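Local atomic coordinates of Rod shape-determining protein (MreC) (Helicobacter pylori, PDB entry 5LP5), a protein that probably helps maintain rod shape by binding penicillin-binding protein 2 in a core complex that builds the bacterial cell wall. Residues 139-143 with 144-148; 182-185 with 186-189; 216-220 with 221-225. All blocks are in the same frame, centred on the assembly; numbering follows the deposited sequence.

Contact 1 of 3, residues 139-143 with 144-148; sequences VLEKG and RLNGF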
loop_
_atom_site.group_PDB
_atom_site.type_symbol
_atom_site.label_atom_id
_atom_site.label_comp_id
_atom_site.label_asym_id
_atom_site.label_seq_id
_atom_site.Cartn_x
_atom_site.Cartn_y
_atom_site.Cartn_z
ATOM N N VAL C 139 -9.809 -14.011 -30.285
ATOM C CA VAL C 139 -9.599 -12.762 -31.033
ATOM C C VAL C 139 -9.626 -12.989 -32.534
ATOM O O VAL C 139 -9.053 -13.963 -33.037
ATOM C CB VAL C 139 -8.241 -12.106 -30.709
ATOM C CG1 VAL C 139 -8.249 -10.661 -31.191
ATOM C CG2 VAL C 139 -7.941 -12.183 -29.219
ATOM N N LEU C 140 -10.289 -12.081 -33.240
ATOM C CA LEU C 140 -10.260 -12.097 -34.703
ATOM C C LEU C 140 -9.056 -11.294 -35.164
ATOM O O LEU C 140 -8.899 -10.151 -34.770
ATOM C CB LEU C 140 -11.546 -11.502 -35.265
ATOM C CG LEU C 140 -11.656 -11.375 -36.770
ATOM C CD1 LEU C 140 -11.636 -12.739 -37.426
ATOM C CD2 LEU C 140 -12.927 -10.614 -37.152
ATOM N N GLU C 141 -8.193 -11.902 -35.961
ATOM C CA GLU C 141 -7.019 -11.218 -36.519
ATOM C C GLU C 141 -6.844 -11.663 -37.958
ATOM O O GLU C 141 -6.824 -12.867 -38.245
ATOM C CB GLU C 141 -5.736 -11.538 -35.749
ATOM C CG GLU C 141 -5.653 -10.921 -34.357
ATOM C CD GLU C 141 -4.584 -11.570 -33.473
ATOM O OE1 GLU C 141 -4.304 -12.783 -33.618
ATOM O OE2 GLU C 141 -4.034 -10.862 -32.604
ATOM N N LYS C 142 -6.720 -10.690 -38.858
ATOM C CA LYS C 142 -6.606 -10.947 -40.282
ATOM C C LYS C 142 -7.526 -12.061 -40.721
ATOM O O LYS C 142 -7.085 -13.053 -41.280
ATOM C CB LYS C 142 -5.167 -11.277 -40.639
ATOM C CG LYS C 142 -4.289 -10.032 -40.690
ATOM C CD LYS C 142 -2.855 -10.341 -41.119
ATOM C CE LYS C 142 -1.954 -9.126 -40.960
ATOM N NZ LYS C 142 -1.643 -8.862 -39.516
ATOM N N GLY C 143 -8.804 -11.903 -40.427
ATOM C CA GLY C 143 -9.801 -12.826 -40.943
ATOM C C GLY C 143 -9.860 -14.199 -40.310
ATOM O O GLY C 143 -10.679 -15.004 -40.718
ATOM N N ARG C 144 -9.017 -14.465 -39.314
ATOM C CA ARG C 144 -8.990 -15.771 -38.618
ATOM C C ARG C 144 -9.402 -15.657 -37.160
ATOM O O ARG C 144 -8.922 -14.803 -36.417
ATOM C CB ARG C 144 -7.590 -16.380 -38.671
ATOM C CG ARG C 144 -7.082 -16.534 -40.079
ATOM C CD ARG C 144 -5.716 -17.154 -40.151
ATOM N NE ARG C 144 -5.386 -17.410 -41.550
ATOM C CZ ARG C 144 -5.767 -18.488 -42.237
ATOM N NH1 ARG C 144 -6.492 -19.443 -41.662
ATOM N NH2 ARG C 144 -5.411 -18.623 -43.512
ATOM N N LEU C 145 -10.295 -16.524 -36.740
ATOM C CA LEU C 145 -10.808 -16.444 -35.376
ATOM C C LEU C 145 -10.010 -17.398 -34.494
ATOM O O LEU C 145 -10.119 -18.621 -34.612
ATOM C CB LEU C 145 -12.291 -16.774 -35.350
ATOM C CG LEU C 145 -12.982 -16.571 -34.017
ATOM C CD1 LEU C 145 -12.769 -15.169 -33.479
ATOM C CD2 LEU C 145 -14.468 -16.892 -34.162
ATOM N N ASN C 146 -9.179 -16.829 -33.633
ATOM C CA ASN C 146 -8.264 -17.628 -32.840
ATOM C C ASN C 146 -8.678 -17.695 -31.382
ATOM O O ASN C 146 -8.961 -16.669 -30.753
ATOM C CB ASN C 146 -6.868 -17.045 -32.919
ATOM C CG ASN C 146 -6.288 -17.097 -34.296
ATOM O OD1 ASN C 146 -6.514 -18.059 -35.046
ATOM N ND2 ASN C 146 -5.534 -16.054 -34.647
ATOM N N GLY C 147 -8.680 -18.914 -30.847
ATOM C CA GLY C 147 -8.971 -19.126 -29.426
ATOM C C GLY C 147 -7.695 -19.344 -28.634
ATOM O O GLY C 147 -6.912 -20.245 -28.952
ATOM N N PHE C 148 -7.472 -18.503 -27.634
ATOM C CA PHE C 148 -6.351 -18.672 -26.722
ATOM C C PHE C 148 -6.883 -19.100 -25.376
ATOM O O PHE C 148 -7.485 -18.314 -24.653
ATOM C CB PHE C 148 -5.541 -17.387 -26.609
ATOM C CG PHE C 148 -5.123 -16.842 -27.938
ATOM C CD1 PHE C 148 -4.126 -17.458 -28.672
ATOM C CD2 PHE C 148 -5.760 -15.751 -28.473
ATOM C CE1 PHE C 148 -3.764 -16.985 -29.922
ATOM C CE2 PHE C 148 -5.404 -15.268 -29.720
ATOM C CZ PHE C 148 -4.398 -15.884 -30.446
#
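E141 and R144 join through both backbone groups, E141 N giving to R144 O at 3.0 Å and R144 N giving to E141 O at 2.9 Å. K142 and G143, both with positive phi, complete a type I' turn from E141 to R144, so the motif is a tight two-residue beta hairpin. Further from the turn, V139 and N146 form the second hydrogen-bonded pair, with V139 N donating to N146 O at 2.8 Å.

The side chain of E141 runs across the face it shares with V139, R144 and N146. Its CB leaves the strand with CG set anti to the carbonyl carbon (chi1 -71°), and CG then lies 4.1 Å from CG1 of V139. Beyond CG the chain is extended. OE1 comes 3.6 Å from ND2 of N146, a loose polar approach in which carboxylate and amide planes are turned 77° apart. The same OE1 sits at the edge of the F148 ring, 4.4 Å from CZ. OE2 makes a salt bridge with R154. V139 uses CG2 at another part of that ring edge, 4.0 Å from CE2 of F148. Under the opposite face of the hairpin, L145 turns CD1 back toward L140, 4.3 Å from its CB.

Strand 144-149 lies between strands 134-141 and 111-114 in an antiparallel barrel, with L145 packing on L114 and G147 bonding to V112 through the backbone. On the other flank L140 bonds to N123, and V139 packs on Q139 of the penicillin-binding protein 2 chain.

Contact 2 of 3, residues 182-185 with 186-189; sequences FIVP and SAEI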
loop_
_atom_site.group_PDB
_atom_site.type_symbol
_atom_site.label_atom_id
_atom_site.label_comp_id
_atom_site.label_asym_id
_atom_site.label_seq_id
_atom_site.Cartn_x
_atom_site.Cartn_y
_atom_site.Cartn_z
ATOM N N PHE C 182 -2.327 -10.453 -8.877
ATOM C CA PHE C 182 -2.520 -9.038 -8.529
ATOM C C PHE C 182 -3.638 -8.722 -7.536
ATOM O O PHE C 182 -4.307 -7.707 -7.625
ATOM C CB PHE C 182 -2.656 -8.184 -9.786
ATOM C CG PHE C 182 -1.617 -8.473 -10.836
ATOM C CD1 PHE C 182 -0.258 -8.561 -10.516
ATOM C CD2 PHE C 182 -2.020 -8.748 -12.135
ATOM C CE1 PHE C 182 0.671 -8.858 -11.493
ATOM C CE2 PHE C 182 -1.087 -9.012 -13.130
ATOM C CZ PHE C 182 0.261 -9.069 -12.807
ATOM N N ILE C 183 -3.768 -9.575 -6.541
ATOM C CA ILE C 183 -4.751 -9.426 -5.470
ATOM C C ILE C 183 -4.184 -8.591 -4.321
ATOM O O ILE C 183 -3.024 -8.760 -3.923
ATOM C CB ILE C 183 -5.104 -10.802 -4.901
ATOM C CG1 ILE C 183 -5.507 -11.761 -6.018
ATOM C CG2 ILE C 183 -6.192 -10.719 -3.860
ATOM C CD1 ILE C 183 -5.500 -13.228 -5.618
ATOM N N VAL C 184 -5.009 -7.724 -3.760
ATOM C CA VAL C 184 -4.555 -6.876 -2.648
ATOM C C VAL C 184 -4.113 -7.725 -1.467
ATOM O O VAL C 184 -4.753 -8.693 -1.138
ATOM C CB VAL C 184 -5.636 -5.849 -2.191
ATOM C CG1 VAL C 184 -6.021 -4.911 -3.316
ATOM C CG2 VAL C 184 -6.887 -6.540 -1.737
ATOM N N PRO C 185 -3.009 -7.363 -0.818
ATOM C CA PRO C 185 -2.481 -8.211 0.250
ATOM C C PRO C 185 -3.382 -8.295 1.486
ATOM O O PRO C 185 -3.308 -9.270 2.235
ATOM C CB PRO C 185 -1.138 -7.545 0.614
ATOM C CG PRO C 185 -0.877 -6.568 -0.474
ATOM C CD PRO C 185 -2.227 -6.130 -0.955
ATOM N N SER C 186 -4.244 -7.306 1.684
ATOM C CA SER C 186 -5.113 -7.302 2.854
ATOM C C SER C 186 -6.364 -8.148 2.687
ATOM O O SER C 186 -7.119 -8.281 3.638
ATOM C CB SER C 186 -5.534 -5.871 3.194
ATOM O OG SER C 186 -6.338 -5.311 2.172
ATOM N N ALA C 187 -6.574 -8.714 1.497
ATOM C CA ALA C 187 -7.811 -9.430 1.166
ATOM C C ALA C 187 -7.873 -10.796 1.799
ATOM O O ALA C 187 -6.862 -11.484 1.934
ATOM C CB ALA C 187 -7.962 -9.588 -0.331
ATOM N N GLU C 188 -9.091 -11.187 2.175
ATOM C CA GLU C 188 -9.314 -12.427 2.904
ATOM C C GLU C 188 -9.789 -13.484 1.936
ATOM O O GLU C 188 -10.927 -13.448 1.474
ATOM C CB GLU C 188 -10.324 -12.217 4.019
ATOM C CG GLU C 188 -9.723 -11.527 5.223
ATOM C CD GLU C 188 -10.722 -11.317 6.328
ATOM O OE1 GLU C 188 -11.914 -11.071 6.029
ATOM O OE2 GLU C 188 -10.304 -11.390 7.508
ATOM N N ILE C 189 -8.889 -14.412 1.626
ATOM C CA ILE C 189 -9.193 -15.535 0.737
ATOM C C ILE C 189 -9.025 -16.852 1.472
ATOM O O ILE C 189 -8.163 -16.967 2.322
ATOM C CB ILE C 189 -8.218 -15.568 -0.446
ATOM C CG1 ILE C 189 -8.195 -14.254 -1.202
ATOM C CG2 ILE C 189 -8.564 -16.708 -1.391
ATOM C CD1 ILE C 189 -7.043 -14.217 -2.182
#
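V184 O accepts the amide of A187 at an N-to-O distance of 3.2 Å, closing a type I beta turn that runs from V184 to A187. The N-H points well at the oxygen (163°). P185 and S186 hold the two central positions. The ring of P185 restrains phi, and the observed -67° suits the first of these positions in a type I turn.

Side chains add to this backbone bond within the turn. CG2 of V184 occupies the crowded position between its own backbone N and carbonyl carbon, and from there it meets CB of A187 at 3.5 Å. S186 brings OG to 4.1 Å from that same V184 CG2, a van der Waals approach. CB of A187 is also 4.1 Å from CG2 of I183, so the methyl of A187 has I183 and V184 as apolar neighbours.

The turn leads out of strand 178-183 at the end of a six-stranded antiparallel barrel. I183 and A187 pack on V166, and I189 rests on I161, V213 and I216, which places the apolar part of the loop against three barrel strands. P185 O and A187 O both accept hydrogen bonds from K223 NZ, drawing two carbonyls of the turn to one ammonium group. V184 packs on L69 of the penicillin-binding protein 2 chain, so the turn also borders the partner.

I183 and I189 close the loop at its base tip to tip. Each isoleucine has an extended outer arm (chi2 164° in I183), and CD1 of I189 ends 3.9 Å from CD1 of I183 and 4.0 Å from CG2 of I183.

Contact 3 of 3, residues 216-220 with 221-225; sequences IEDHY and TYKSA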
loop_
_atom_site.group_PDB
_atom_site.type_symbol
_atom_site.label_atom_id
_atom_site.label_comp_id
_atom_site.label_asym_id
_atom_site.label_seq_id
_atom_site.Cartn_x
_atom_site.Cartn_y
_atom_site.Cartn_z
ATOM N N ILE C 216 -2.048 -20.114 -2.196
ATOM C CA ILE C 216 -1.917 -18.667 -2.182
ATOM C C ILE C 216 -0.458 -18.254 -1.968
ATOM O O ILE C 216 0.129 -18.592 -0.959
ATOM C CB ILE C 216 -2.765 -18.070 -1.050
ATOM C CG1 ILE C 216 -4.243 -18.477 -1.245
ATOM C CG2 ILE C 216 -2.592 -16.561 -1.022
ATOM C CD1 ILE C 216 -5.209 -18.027 -0.169
ATOM N N GLU C 217 0.113 -17.520 -2.913
ATOM C CA GLU C 217 1.499 -17.045 -2.844
ATOM C C GLU C 217 1.504 -15.591 -2.372
ATOM O O GLU C 217 0.683 -14.788 -2.817
ATOM C CB GLU C 217 2.177 -17.101 -4.222
ATOM C CG GLU C 217 2.104 -18.417 -4.993
ATOM C CD GLU C 217 2.398 -18.239 -6.502
ATOM O OE1 GLU C 217 2.775 -17.154 -6.975
ATOM O OE2 GLU C 217 2.253 -19.194 -7.278
ATOM N N ASP C 218 2.412 -15.258 -1.472
ATOM C CA ASP C 218 2.629 -13.857 -1.098
ATOM C C ASP C 218 3.739 -13.268 -1.969
ATOM O O ASP C 218 4.821 -13.817 -2.006
ATOM C CB ASP C 218 3.004 -13.767 0.385
ATOM C CG ASP C 218 2.903 -12.343 0.952
ATOM O OD1 ASP C 218 2.035 -11.538 0.500
ATOM O OD2 ASP C 218 3.717 -12.029 1.852
ATOM N N HIS C 219 3.455 -12.168 -2.654
ATOM C CA HIS C 219 4.498 -11.408 -3.343
ATOM C C HIS C 219 4.624 -9.994 -2.750
ATOM O O HIS C 219 5.104 -9.061 -3.398
ATOM C CB HIS C 219 4.209 -11.287 -4.829
ATOM C CG HIS C 219 4.087 -12.595 -5.547
ATOM N ND1 HIS C 219 5.171 -13.386 -5.868
ATOM C CD2 HIS C 219 2.998 -13.234 -6.035
ATOM C CE1 HIS C 219 4.749 -14.473 -6.492
ATOM N NE2 HIS C 219 3.435 -14.402 -6.613
ATOM N N TYR C 220 4.205 -9.842 -1.508
ATOM C CA TYR C 220 4.405 -8.614 -0.715
ATOM C C TYR C 220 3.516 -7.415 -1.085
ATOM O O TYR C 220 2.740 -6.928 -0.234
ATOM C CB TYR C 220 5.862 -8.203 -0.709
ATOM C CG TYR C 220 6.795 -9.371 -0.469
ATOM C CD1 TYR C 220 6.887 -9.970 0.774
ATOM C CD2 TYR C 220 7.551 -9.896 -1.506
ATOM C CE1 TYR C 220 7.745 -11.038 0.990
ATOM C CE2 TYR C 220 8.414 -10.958 -1.305
ATOM C CZ TYR C 220 8.511 -11.522 -0.055
ATOM O OH TYR C 220 9.380 -12.570 0.154
ATOM N N THR C 221 3.619 -6.939 -2.327
ATOM C CA THR C 221 2.773 -5.810 -2.754
ATOM C C THR C 221 1.406 -6.315 -3.260
ATOM O O THR C 221 0.451 -5.556 -3.424
ATOM C CB THR C 221 3.449 -4.899 -3.798
ATOM O OG1 THR C 221 3.205 -5.381 -5.119
ATOM C CG2 THR C 221 4.963 -4.811 -3.546
ATOM N N TYR C 222 1.331 -7.617 -3.479
ATOM C CA TYR C 222 0.138 -8.281 -3.926
ATOM C C TYR C 222 0.282 -9.784 -3.649
ATOM O O TYR C 222 1.364 -10.261 -3.296
ATOM C CB TYR C 222 -0.055 -8.016 -5.422
ATOM C CG TYR C 222 0.929 -8.730 -6.318
ATOM C CD1 TYR C 222 0.578 -9.913 -6.961
ATOM C CD2 TYR C 222 2.211 -8.225 -6.523
ATOM C CE1 TYR C 222 1.464 -10.563 -7.801
ATOM C CE2 TYR C 222 3.112 -8.868 -7.365
ATOM C CZ TYR C 222 2.738 -10.040 -7.985
ATOM O OH TYR C 222 3.631 -10.680 -8.797
ATOM N N LYS C 223 -0.823 -10.513 -3.811
ATOM C CA LYS C 223 -0.844 -11.958 -3.660
ATOM C C LYS C 223 -1.382 -12.586 -4.909
ATOM O O LYS C 223 -2.038 -11.932 -5.700
ATOM C CB LYS C 223 -1.788 -12.353 -2.536
ATOM C CG LYS C 223 -1.224 -12.195 -1.135
ATOM C CD LYS C 223 -2.227 -12.653 -0.068
ATOM C CE LYS C 223 -3.545 -11.880 -0.115
ATOM N NZ LYS C 223 -4.278 -11.944 1.173
ATOM N N SER C 224 -1.116 -13.878 -5.055
ATOM C CA SER C 224 -1.632 -14.668 -6.156
ATOM C C SER C 224 -2.392 -15.858 -5.608
ATOM O O SER C 224 -2.162 -16.281 -4.489
ATOM C CB SER C 224 -0.480 -15.195 -7.026
ATOM O OG SER C 224 0.149 -14.181 -7.788
ATOM N N ALA C 225 -3.277 -16.406 -6.424
ATOM C CA ALA C 225 -4.028 -17.586 -6.064
ATOM C C ALA C 225 -3.948 -18.572 -7.191
ATOM O O ALA C 225 -4.309 -18.266 -8.322
ATOM C CB ALA C 225 -5.487 -17.239 -5.791
#
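T221 begins the return: T221 N donates to H219 O at 2.8 Å, and this bond spans Y220, whose phi and psi of 74° and -60° define a classic gamma turn. Y222 follows, and Y222 O accepts H219 N at 2.9 Å. With its CG between backbone N and carbonyl carbon (chi1 71°), the Y222 ring turns one face to CB of H219, which sits over it, 3.8 Å from the centroid, as a CH-pi contact. The imidazole is roughly parallel to that ring but slid aside, so the two scarcely overlap.

Here the chain enters the second strand of the beta hairpin formed by strands 209-218 and 223-228, neighbours in the barrel. K223 pairs with D218; its CG passes OD1 of D218 at 3.7 Å, and CD reaches CG2 of I216 at 4.0 Å before the chain bends away toward the turn at P185 and A187. S224 N donates to E217 O at 3.0 Å, and E217 N returns a bond to S224 O, while S224 OG bonds D181. H219 NE2 donates to the anti lone pair of E217 OE1 at 2.9 Å. A225 finally faces I216 in a non-hydrogen-bonded pair, CA to CA 4.5 Å.

Contact 1 belongs to one antiparallel barrel and contacts 2 and 3 to the other, on opposite sides of the chain's centre; contact 1 is about 34 Å from contact 2 and 33 Å from contact 3, centre to centre. Contact 1 is partly buried, the other two lie at the surface. Contacts 2 and 3, with centres about 7 Å apart, share a sheet in which strands 178-183 and 223-228 are neighbours. I183 O lies 2.8 Å from K223 N, a probable hydrogen bond. Contacts 1 and 3 are hairpins, whereas 182-189 is a single turn with one backbone bond and mainly aliphatic contacts; a CH-pi contact and a His-carboxylate hydrogen bond mark contact 3. All three border penicillin-binding protein 2.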